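Local coordinates for DNA polymerase III, gamma subunit-related protein (Thermotoga maritima, PDB 2GNO) that is related to the gamma subunit of DNA polymerase III, carries an AAA+-like parallel sheet and may bind DNA, at residues 72-77 / 111-116; 41-46 / 79-84; 20-25 / 117-122. All blocks are in the same frame, centred on the assembly; numbering follows the deposited sequence.

In the fold
All three contacts lie in the part of the chain that holds the five-stranded parallel sheet. The centres of contacts 1 and 2 are about 12 Å apart and those of contacts 2 and 3 about 21 Å apart. Contacts 1 and 3 share strand 113-119, contact 1 at its start and contact 3 at its end, where it pairs with strand 19-24. K84 joins contact 2 to contact 1 through its backbone bond to Y112 and its amine bond to F73 O. Along the chain, contacts 1 and 2 have alternating segments, and both are nested inside the long loop closed by 20-25 and 117-122. Together they tie helices 30-43 and 64-74 to the sheet region and two of its strands to each other.

Contact 1 of 3, residues 72-77 / 111-116; sequences DFLNYS and EYAVIV
Y112, just ahead of strand 113-119, reaches across to L74 of helix 64-74 and hands its hydroxyl hydrogen to the backbone carbonyl of that residue, with Y112 OH and L74 O 2.8 Å apart. The carbonyl oxygen sits at the rim of the ring near its plane, and the hydroxyl lies only 18° out of the carbonyl plane. CG is lodged between the backbone N and the carbonyl carbon (chi1 57°), which brings the phenol within bonding distance of the L74 carbonyl. S77 then covers one ring face: its CA stands 4.3 Å from the ring centroid in a CH-pi contact over the face, set off toward the rim. One side chain thereby touches both the L74 carbonyl and S77, three residues on. Next along the strand, A113 directs its CB at the helix and meets L74 CD2 at 3.7 Å. I115 returns to the contact at its far end, where CD1 touches L74 CD1 at 3.9 Å, the two side chains crossing at about a right angle. The two methyls of L74 are thus divided between alternate strand residues, and L74 also packs on V86 of the neighbouring strand. A helix laid on one face of a parallel sheet in this way is the basic layer packing of the three-layer alpha/beta P-loop NTPase fold.

Contact 2 of 3, residues 41-46 / 79-84; sequences YVEKFP and ELYTRK
E43 and Y81 bury nearly equal areas here, and their side chains lie one over the other. E43 CG stands over the centre of the Y81 ring, 3.4 Å from the ring centroid, in a close CH-pi contact, and the carboxylate beyond it runs nearly parallel to the phenol, the two planes 15° apart. A bend in the middle of the glutamate (chi2 -74°) carries the acid group past the ring to the backbone that follows it. There the two oxygens take two consecutive amides. T82 N donates to OE1 at 3.1 Å along a nearly straight path, entering from above the carboxylate plane, while R83 N donates to OE2, also at 3.1 Å, on the syn side but well out of that plane. OE2 has a further partner in the hydroxyl of Y85, and a water bridges OE1 and T82 OG1, so the acid is held from several directions and its rotation is largely fixed. The positive guanidinium of R83 lies nearby without touching it and may add some electrostatic support. In fold terms, this fastens the C-terminal end of helix 30-43, where K44 leaves helical geometry with positive phi, to the loop leading from helix 64-74 into strand 84-88 of the parallel sheet. Y81 also grips the residues just past that helix: its OH donates to F45 O at 2.8 Å, and the oxygen lies at the ring edge. F45, with CG anti to its own N (chi1 -160°), brings its ring against L80 across the contact, CE2 to CD1 4.0 Å, while its CB rests on Y81 CE1. D51 OD2 accepts from the backbone amides of L80 and Y81.

Contact 3 of 3, residues 20-25 / 117-122; sequences SILING and LNTRRW
T119 O is gripped by N24 and G25: N24 ND2 donates at 3.0 Å with an N-H...O angle of 170°, and G25 N adds a weak bond at 3.4 Å. N24 CA also turns its hydrogen to this oxygen. The amide donor comes from above the carbonyl plane, the oxygen lying in the amide plane. Putting an alanine at N24 would probably leave T119 O with little more than the weak G25 bond and remove the weak bond from R135 to OD1. Upstream, parallel pairing takes over: L117 N donates to I21 O at 2.8 Å, I23 N to L117 O, and T119 N to I23 O. This joins the fourth strand in sequence to the first, the neighbour relation of the AAA+ sheet, and the chain past G25 sits where relatives carry the P-loop, though no nucleotide is bound here. On the face shared by L22, L117 and T119, L22 has CG anti to its N (chi1 -179°); CD1 presses on L117 CB at 3.5 Å, and CD2 meets the edge of the W122 indole at CE3 (3.3 Å). The buried G25 O finds no hydrogen-bond partner, resting against R120 CB at 3.2 Å.

Contact 1 of 3, residues 72-77 / 111-116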
loop_
_atom_site.group_PDB
_atom_site.type_symbol
_atom_site.label_atom_id
_atom_site.label_comp_id
_atom_site.label_asym_id
_atom_site.label_seq_id
_atom_site.Cartn_x
_atom_site.Cartn_y
_atom_site.Cartn_z
ATOM N N ASP A 72 -9.624 -2.105 24.914
ATOM C CA ASP A 72 -9.918 -0.977 25.823
ATOM C C ASP A 72 -10.840 0.020 25.119
ATOM O O ASP A 72 -11.811 0.491 25.710
ATOM C CB ASP A 72 -8.644 -0.258 26.267
ATOM C CG ASP A 72 -8.902 0.759 27.406
ATOM N N PHE A 73 -10.542 0.296 23.841
ATOM C CA PHE A 73 -11.316 1.211 23.010
ATOM C C PHE A 73 -12.752 0.703 22.840
ATOM O O PHE A 73 -13.697 1.485 22.971
ATOM C CB PHE A 73 -10.615 1.396 21.652
ATOM C CG PHE A 73 -11.347 2.293 20.675
ATOM C CD1 PHE A 73 -11.228 3.684 20.755
ATOM C CD2 PHE A 73 -12.094 1.749 19.648
ATOM C CE1 PHE A 73 -11.880 4.504 19.847
ATOM C CE2 PHE A 73 -12.746 2.558 18.747
ATOM C CZ PHE A 73 -12.646 3.940 18.854
ATOM N N LEU A 74 -12.918 -0.593 22.561
ATOM C CA LEU A 74 -14.260 -1.167 22.396
ATOM C C LEU A 74 -15.118 -1.230 23.678
ATOM O O LEU A 74 -16.329 -1.379 23.575
ATOM C CB LEU A 74 -14.210 -2.555 21.757
ATOM C CG LEU A 74 -13.763 -2.676 20.312
ATOM C CD1 LEU A 74 -13.648 -4.152 19.951
ATOM C CD2 LEU A 74 -14.706 -1.941 19.375
ATOM N N ASN A 75 -14.525 -1.113 24.865
ATOM C CA ASN A 75 -15.317 -1.149 26.115
ATOM C C ASN A 75 -16.227 0.060 26.423
ATOM O O ASN A 75 -17.058 -0.038 27.336
ATOM C CB ASN A 75 -14.433 -1.487 27.335
ATOM C CG ASN A 75 -13.937 -2.921 27.322
ATOM O OD1 ASN A 75 -14.539 -3.804 26.698
ATOM N ND2 ASN A 75 -12.843 -3.170 28.041
ATOM N N TYR A 76 -16.058 1.156 25.672
ATOM C CA TYR A 76 -16.835 2.386 25.815
ATOM C C TYR A 76 -17.734 2.620 24.604
ATOM O O TYR A 76 -17.424 2.170 23.502
ATOM C CB TYR A 76 -15.884 3.584 25.935
ATOM C CG TYR A 76 -14.969 3.535 27.140
ATOM C CD1 TYR A 76 -13.727 2.914 27.069
ATOM C CD2 TYR A 76 -15.345 4.118 28.346
ATOM C CE1 TYR A 76 -12.882 2.869 28.176
ATOM C CE2 TYR A 76 -14.512 4.080 29.458
ATOM C CZ TYR A 76 -13.281 3.457 29.369
ATOM O OH TYR A 76 -12.459 3.423 30.470
ATOM N N SER A 77 -18.849 3.319 24.820
ATOM C CA SER A 77 -19.770 3.648 23.741
ATOM C C SER A 77 -19.269 4.778 22.841
ATOM O O SER A 77 -18.400 5.559 23.244
ATOM C CB SER A 77 -21.113 4.108 24.327
ATOM O OG SER A 77 -21.718 3.089 25.088
ATOM N N GLU A 111 -22.442 -4.936 21.147
ATOM C CA GLU A 111 -23.601 -4.639 20.269
ATOM C C GLU A 111 -23.410 -3.402 19.378
ATOM O O GLU A 111 -23.806 -3.402 18.218
ATOM C CB GLU A 111 -24.942 -4.553 21.049
ATOM C CG GLU A 111 -25.083 -3.497 22.198
ATOM C CD GLU A 111 -24.345 -3.830 23.516
ATOM O OE1 GLU A 111 -23.762 -4.931 23.642
ATOM O OE2 GLU A 111 -24.365 -2.981 24.435
ATOM N N TYR A 112 -22.759 -2.386 19.938
ATOM C CA TYR A 112 -22.463 -1.127 19.263
ATOM C C TYR A 112 -21.134 -1.130 18.461
ATOM O O TYR A 112 -20.785 -0.108 17.912
ATOM C CB TYR A 112 -22.451 0.036 20.294
ATOM C CG TYR A 112 -21.469 -0.167 21.447
ATOM C CD1 TYR A 112 -20.088 0.027 21.279
ATOM C CD2 TYR A 112 -21.924 -0.549 22.710
ATOM C CE1 TYR A 112 -19.196 -0.177 22.333
ATOM C CE2 TYR A 112 -21.048 -0.745 23.757
ATOM C CZ TYR A 112 -19.687 -0.557 23.566
ATOM O OH TYR A 112 -18.828 -0.759 24.623
ATOM N N ALA A 113 -20.422 -2.256 18.369
ATOM C CA ALA A 113 -19.136 -2.324 17.666
ATOM C C ALA A 113 -19.102 -2.919 16.248
ATOM O O ALA A 113 -19.810 -3.854 15.921
ATOM C CB ALA A 113 -18.153 -3.087 18.519
ATOM N N VAL A 114 -18.241 -2.362 15.418
ATOM C CA VAL A 114 -18.016 -2.863 14.064
ATOM C C VAL A 114 -16.511 -2.980 13.964
ATOM O O VAL A 114 -15.825 -1.985 14.116
ATOM C CB VAL A 114 -18.532 -1.932 12.987
ATOM C CG1 VAL A 114 -18.229 -2.519 11.594
ATOM C CG2 VAL A 114 -20.026 -1.693 13.173
ATOM N N ILE A 115 -15.994 -4.186 13.758
ATOM C CA ILE A 115 -14.556 -4.378 13.624
ATOM C C ILE A 115 -14.338 -4.605 12.143
ATOM O O ILE A 115 -14.965 -5.501 11.560
ATOM C CB ILE A 115 -14.018 -5.546 14.458
ATOM C CG1 ILE A 115 -14.351 -5.332 15.948
ATOM C CG2 ILE A 115 -12.511 -5.670 14.226
ATOM C CD1 ILE A 115 -13.944 -6.508 16.868
ATOM N N VAL A 116 -13.494 -3.766 11.532
ATOM C CA VAL A 116 -13.211 -3.834 10.103
ATOM C C VAL A 116 -11.743 -4.190 9.897
ATOM O O VAL A 116 -10.868 -3.354 9.988
ATOM C CB VAL A 116 -13.493 -2.478 9.409
ATOM C CG1 VAL A 116 -13.455 -2.659 7.860
ATOM C CG2 VAL A 116 -14.862 -1.954 9.836
#

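Contact 2 of 3, residues 41-46 / 79-84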
loop_
_atom_site.group_PDB
_atom_site.type_symbol
_atom_site.label_atom_id
_atom_site.label_comp_id
_atom_site.label_asym_id
_atom_site.label_seq_id
_atom_site.Cartn_x
_atom_site.Cartn_y
_atom_site.Cartn_z
ATOM N N TYR A 41 -19.554 6.367 5.627
ATOM C CA TYR A 41 -20.591 5.941 4.703
ATOM C C TYR A 41 -21.808 5.380 5.457
ATOM O O TYR A 41 -22.937 5.650 5.084
ATOM C CB TYR A 41 -20.080 4.930 3.701
ATOM C CG TYR A 41 -21.104 4.672 2.620
ATOM C CD1 TYR A 41 -21.179 5.489 1.509
ATOM C CD2 TYR A 41 -22.044 3.648 2.752
ATOM C CE1 TYR A 41 -22.164 5.286 0.538
ATOM C CE2 TYR A 41 -22.999 3.430 1.784
ATOM C CZ TYR A 41 -23.059 4.248 0.683
ATOM O OH TYR A 41 -24.026 4.035 -0.283
ATOM N N VAL A 42 -21.582 4.614 6.520
ATOM C CA VAL A 42 -22.692 4.070 7.299
ATOM C C VAL A 42 -23.378 5.141 8.145
ATOM O O VAL A 42 -24.594 5.182 8.215
ATOM C CB VAL A 42 -22.217 2.941 8.255
ATOM C CG1 VAL A 42 -23.344 2.451 9.205
ATOM C CG2 VAL A 42 -21.663 1.770 7.481
ATOM N N GLU A 43 -22.592 5.994 8.788
ATOM C CA GLU A 43 -23.097 6.990 9.694
ATOM C C GLU A 43 -23.514 8.312 9.072
ATOM O O GLU A 43 -24.209 9.078 9.728
ATOM C CB GLU A 43 -22.035 7.261 10.758
ATOM C CG GLU A 43 -21.588 6.029 11.560
ATOM C CD GLU A 43 -22.600 5.542 12.587
ATOM O OE1 GLU A 43 -23.533 6.281 12.926
ATOM O OE2 GLU A 43 -22.416 4.418 13.082
ATOM N N LYS A 44 -23.087 8.580 7.833
ATOM C CA LYS A 44 -23.384 9.824 7.132
ATOM C C LYS A 44 -22.935 11.003 7.957
ATOM O O LYS A 44 -23.649 12.000 8.079
ATOM C CB LYS A 44 -24.880 9.944 6.777
ATOM C CG LYS A 44 -25.464 8.744 6.051
ATOM C CD LYS A 44 -24.708 8.423 4.794
ATOM C CE LYS A 44 -25.335 7.275 4.075
ATOM N NZ LYS A 44 -24.499 6.832 2.932
ATOM N N PHE A 45 -21.761 10.860 8.559
ATOM C CA PHE A 45 -21.195 11.893 9.396
ATOM C C PHE A 45 -19.707 11.553 9.478
ATOM O O PHE A 45 -19.363 10.375 9.513
ATOM C CB PHE A 45 -21.842 11.874 10.782
ATOM C CG PHE A 45 -21.689 13.159 11.542
ATOM C CD1 PHE A 45 -22.589 14.198 11.331
ATOM C CD2 PHE A 45 -20.681 13.324 12.478
ATOM C CE1 PHE A 45 -22.479 15.391 12.013
ATOM C CE2 PHE A 45 -20.560 14.522 13.165
ATOM C CZ PHE A 45 -21.452 15.555 12.935
ATOM N N PRO A 46 -18.815 12.557 9.503
ATOM C CA PRO A 46 -17.384 12.236 9.580
ATOM C C PRO A 46 -16.971 11.687 10.965
ATOM O O PRO A 46 -17.636 11.981 11.950
ATOM C CB PRO A 46 -16.713 13.570 9.288
ATOM C CG PRO A 46 -17.770 14.485 8.954
ATOM C CD PRO A 46 -19.024 14.012 9.493
ATOM N N GLU A 79 -19.441 8.389 20.954
ATOM C CA GLU A 79 -19.958 9.689 21.367
ATOM C C GLU A 79 -21.031 10.216 20.432
ATOM O O GLU A 79 -22.152 10.495 20.864
ATOM C CB GLU A 79 -18.831 10.726 21.450
ATOM C CG GLU A 79 -17.749 10.411 22.474
ATOM C CD GLU A 79 -16.705 11.528 22.625
ATOM O OE1 GLU A 79 -16.850 12.612 22.002
ATOM O OE2 GLU A 79 -15.733 11.314 23.386
ATOM N N LEU A 80 -20.668 10.352 19.156
ATOM C CA LEU A 80 -21.546 10.879 18.103
ATOM C C LEU A 80 -22.196 9.808 17.258
ATOM O O LEU A 80 -23.374 9.918 16.888
ATOM C CB LEU A 80 -20.722 11.747 17.154
ATOM C CG LEU A 80 -19.998 12.952 17.757
ATOM C CD1 LEU A 80 -19.069 13.587 16.734
ATOM C CD2 LEU A 80 -20.991 13.961 18.280
ATOM N N TYR A 81 -21.410 8.802 16.891
ATOM C CA TYR A 81 -21.909 7.726 16.074
ATOM C C TYR A 81 -22.842 6.753 16.800
ATOM O O TYR A 81 -22.846 6.678 18.020
ATOM C CB TYR A 81 -20.759 6.900 15.459
ATOM C CG TYR A 81 -19.901 7.460 14.330
ATOM C CD1 TYR A 81 -20.331 8.498 13.512
ATOM C CD2 TYR A 81 -18.792 6.723 13.887
ATOM C CE1 TYR A 81 -19.575 8.906 12.421
ATOM C CE2 TYR A 81 -18.057 7.112 12.776
ATOM C CZ TYR A 81 -18.455 8.208 12.054
ATOM O OH TYR A 81 -17.738 8.596 10.955
ATOM N N THR A 82 -23.638 6.020 16.024
ATOM C CA THR A 82 -24.536 4.979 16.547
ATOM C C THR A 82 -23.629 3.801 16.943
ATOM O O THR A 82 -23.803 3.204 18.007
ATOM C CB THR A 82 -25.577 4.542 15.484
ATOM O OG1 THR A 82 -26.406 5.658 15.155
ATOM C CG2 THR A 82 -26.467 3.423 15.984
ATOM N N ARG A 83 -22.652 3.493 16.076
ATOM C CA ARG A 83 -21.679 2.437 16.301
ATOM C C ARG A 83 -20.231 2.945 16.421
ATOM O O ARG A 83 -19.886 4.024 15.945
ATOM C CB ARG A 83 -21.768 1.405 15.172
ATOM C CG ARG A 83 -23.088 0.651 15.179
ATOM C CD ARG A 83 -23.249 -0.338 14.037
ATOM N NE ARG A 83 -24.478 -1.118 14.206
ATOM C CZ ARG A 83 -25.710 -0.710 13.877
ATOM N NH1 ARG A 83 -25.945 0.483 13.334
ATOM N NH2 ARG A 83 -26.740 -1.528 14.110
ATOM N N LYS A 84 -19.399 2.152 17.093
ATOM C CA LYS A 84 -17.963 2.413 17.267
ATOM C C LYS A 84 -17.256 1.489 16.255
ATOM O O LYS A 84 -17.644 0.335 16.098
ATOM C CB LYS A 84 -17.546 2.134 18.701
ATOM C CG LYS A 84 -16.079 2.141 18.913
ATOM C CD LYS A 84 -15.689 2.181 20.381
ATOM C CE LYS A 84 -15.821 3.550 20.965
ATOM N NZ LYS A 84 -15.174 3.646 22.298
HETATM O O HOH W 1 -26.732 6.186 12.194
#

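Contact 3 of 3, residues 20-25 / 117-122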
loop_
_atom_site.group_PDB
_atom_site.type_symbol
_atom_site.label_atom_id
_atom_site.label_comp_id
_atom_site.label_asym_id
_atom_site.label_seq_id
_atom_site.Cartn_x
_atom_site.Cartn_y
_atom_site.Cartn_z
ATOM N N SER A 20 -17.834 -8.376 12.953
ATOM C CA SER A 20 -16.448 -8.414 12.559
ATOM C C SER A 20 -16.489 -8.687 11.064
ATOM O O SER A 20 -17.106 -9.656 10.625
ATOM C CB SER A 20 -15.692 -9.483 13.331
ATOM O OG SER A 20 -15.599 -9.087 14.690
ATOM N N ILE A 21 -15.871 -7.805 10.288
ATOM C CA ILE A 21 -15.852 -7.911 8.832
ATOM C C ILE A 21 -14.415 -7.903 8.366
ATOM O O ILE A 21 -13.545 -7.274 8.987
ATOM C CB ILE A 21 -16.594 -6.689 8.185
ATOM C CG1 ILE A 21 -18.044 -6.613 8.675
ATOM C CG2 ILE A 21 -16.541 -6.767 6.646
ATOM C CD1 ILE A 21 -18.796 -5.343 8.244
ATOM N N LEU A 22 -14.151 -8.637 7.301
ATOM C CA LEU A 22 -12.842 -8.680 6.709
ATOM C C LEU A 22 -13.054 -8.221 5.298
ATOM O O LEU A 22 -13.818 -8.865 4.545
ATOM C CB LEU A 22 -12.221 -10.076 6.706
ATOM C CG LEU A 22 -10.798 -10.104 6.100
ATOM C CD1 LEU A 22 -9.770 -9.542 7.043
ATOM C CD2 LEU A 22 -10.450 -11.468 5.777
ATOM N N ILE A 23 -12.413 -7.106 4.944
ATOM C CA ILE A 23 -12.476 -6.561 3.590
ATOM C C ILE A 23 -11.259 -7.134 2.891
ATOM O O ILE A 23 -10.116 -6.858 3.281
ATOM C CB ILE A 23 -12.548 -5.033 3.579
ATOM C CG1 ILE A 23 -13.892 -4.636 4.213
ATOM C CG2 ILE A 23 -12.453 -4.509 2.141
ATOM C CD1 ILE A 23 -14.128 -3.213 4.367
ATOM N N ASN A 24 -11.524 -7.905 1.833
ATOM C CA ASN A 24 -10.507 -8.626 1.085
ATOM C C ASN A 24 -10.435 -8.226 -0.388
ATOM O O ASN A 24 -11.463 -8.113 -1.065
ATOM C CB ASN A 24 -10.862 -10.117 1.227
ATOM C CG ASN A 24 -9.822 -11.070 0.639
ATOM O OD1 ASN A 24 -10.202 -12.118 0.150
ATOM N ND2 ASN A 24 -8.528 -10.723 0.701
ATOM N N GLY A 25 -9.233 -8.004 -0.901
ATOM C CA GLY A 25 -9.107 -7.621 -2.312
ATOM C C GLY A 25 -7.693 -7.724 -2.818
ATOM O O GLY A 25 -6.754 -7.724 -2.023
ATOM N N LEU A 117 -11.490 -5.459 9.626
ATOM C CA LEU A 117 -10.171 -5.943 9.357
ATOM C C LEU A 117 -10.021 -5.908 7.846
ATOM O O LEU A 117 -11.026 -5.940 7.122
ATOM C CB LEU A 117 -10.055 -7.402 9.801
ATOM C CG LEU A 117 -10.398 -7.796 11.238
ATOM C CD1 LEU A 117 -10.126 -9.275 11.451
ATOM C CD2 LEU A 117 -9.607 -7.030 12.189
ATOM N N ASN A 118 -8.796 -5.793 7.353
ATOM C CA ASN A 118 -8.567 -5.862 5.906
ATOM C C ASN A 118 -7.265 -6.584 5.593
ATOM O O ASN A 118 -6.301 -6.569 6.373
ATOM C CB ASN A 118 -8.730 -4.516 5.166
ATOM C CG ASN A 118 -7.707 -3.482 5.566
ATOM O OD1 ASN A 118 -6.539 -3.623 5.279
ATOM N ND2 ASN A 118 -8.170 -2.376 6.151
ATOM N N THR A 119 -7.264 -7.242 4.446
ATOM C CA THR A 119 -6.119 -8.025 3.990
ATOM C C THR A 119 -6.333 -8.378 2.536
ATOM O O THR A 119 -7.435 -8.261 2.010
ATOM C CB THR A 119 -5.974 -9.365 4.768
ATOM O OG1 THR A 119 -4.751 -10.019 4.417
ATOM C CG2 THR A 119 -7.151 -10.332 4.485
ATOM N N ARG A 120 -5.270 -8.814 1.898
ATOM C CA ARG A 120 -5.299 -9.233 0.494
ATOM C C ARG A 120 -5.034 -10.751 0.383
ATOM O O ARG A 120 -5.024 -11.293 -0.715
ATOM C CB ARG A 120 -4.179 -8.483 -0.223
ATOM C CG ARG A 120 -4.241 -6.930 -0.127
ATOM C CD ARG A 120 -2.953 -6.332 -0.626
ATOM N NE ARG A 120 -2.662 -6.803 -1.986
ATOM C CZ ARG A 120 -1.472 -6.755 -2.598
ATOM N NH1 ARG A 120 -0.377 -6.280 -1.989
ATOM N NH2 ARG A 120 -1.362 -7.229 -3.840
ATOM N N ARG A 121 -4.906 -11.417 1.541
ATOM C CA ARG A 121 -4.529 -12.800 1.665
ATOM C C ARG A 121 -5.467 -13.566 2.633
ATOM O O ARG A 121 -5.066 -13.887 3.743
ATOM C CB ARG A 121 -3.088 -12.747 2.227
ATOM C CG ARG A 121 -2.232 -11.588 1.630
ATOM C CD ARG A 121 -0.809 -11.487 2.115
ATOM N NE ARG A 121 -0.170 -10.277 1.572
ATOM C CZ ARG A 121 1.071 -9.862 1.843
ATOM N NH1 ARG A 121 1.869 -10.538 2.677
ATOM N NH2 ARG A 121 1.525 -8.742 1.278
ATOM N N TRP A 122 -6.702 -13.871 2.219
ATOM C CA TRP A 122 -7.677 -14.595 3.089
ATOM C C TRP A 122 -7.149 -15.881 3.780
ATOM O O TRP A 122 -7.385 -16.106 4.981
ATOM C CB TRP A 122 -8.974 -14.892 2.316
ATOM C CG TRP A 122 -9.929 -15.892 2.963
ATOM C CD1 TRP A 122 -10.074 -17.190 2.624
ATOM C CD2 TRP A 122 -10.858 -15.659 4.025
ATOM N NE1 TRP A 122 -11.038 -17.794 3.394
ATOM C CE2 TRP A 122 -11.533 -16.872 4.272
ATOM C CE3 TRP A 122 -11.186 -14.546 4.786
ATOM C CZ2 TRP A 122 -12.521 -17.000 5.261
ATOM C CZ3 TRP A 122 -12.164 -14.665 5.781
ATOM C CH2 TRP A 122 -12.820 -15.889 6.008
#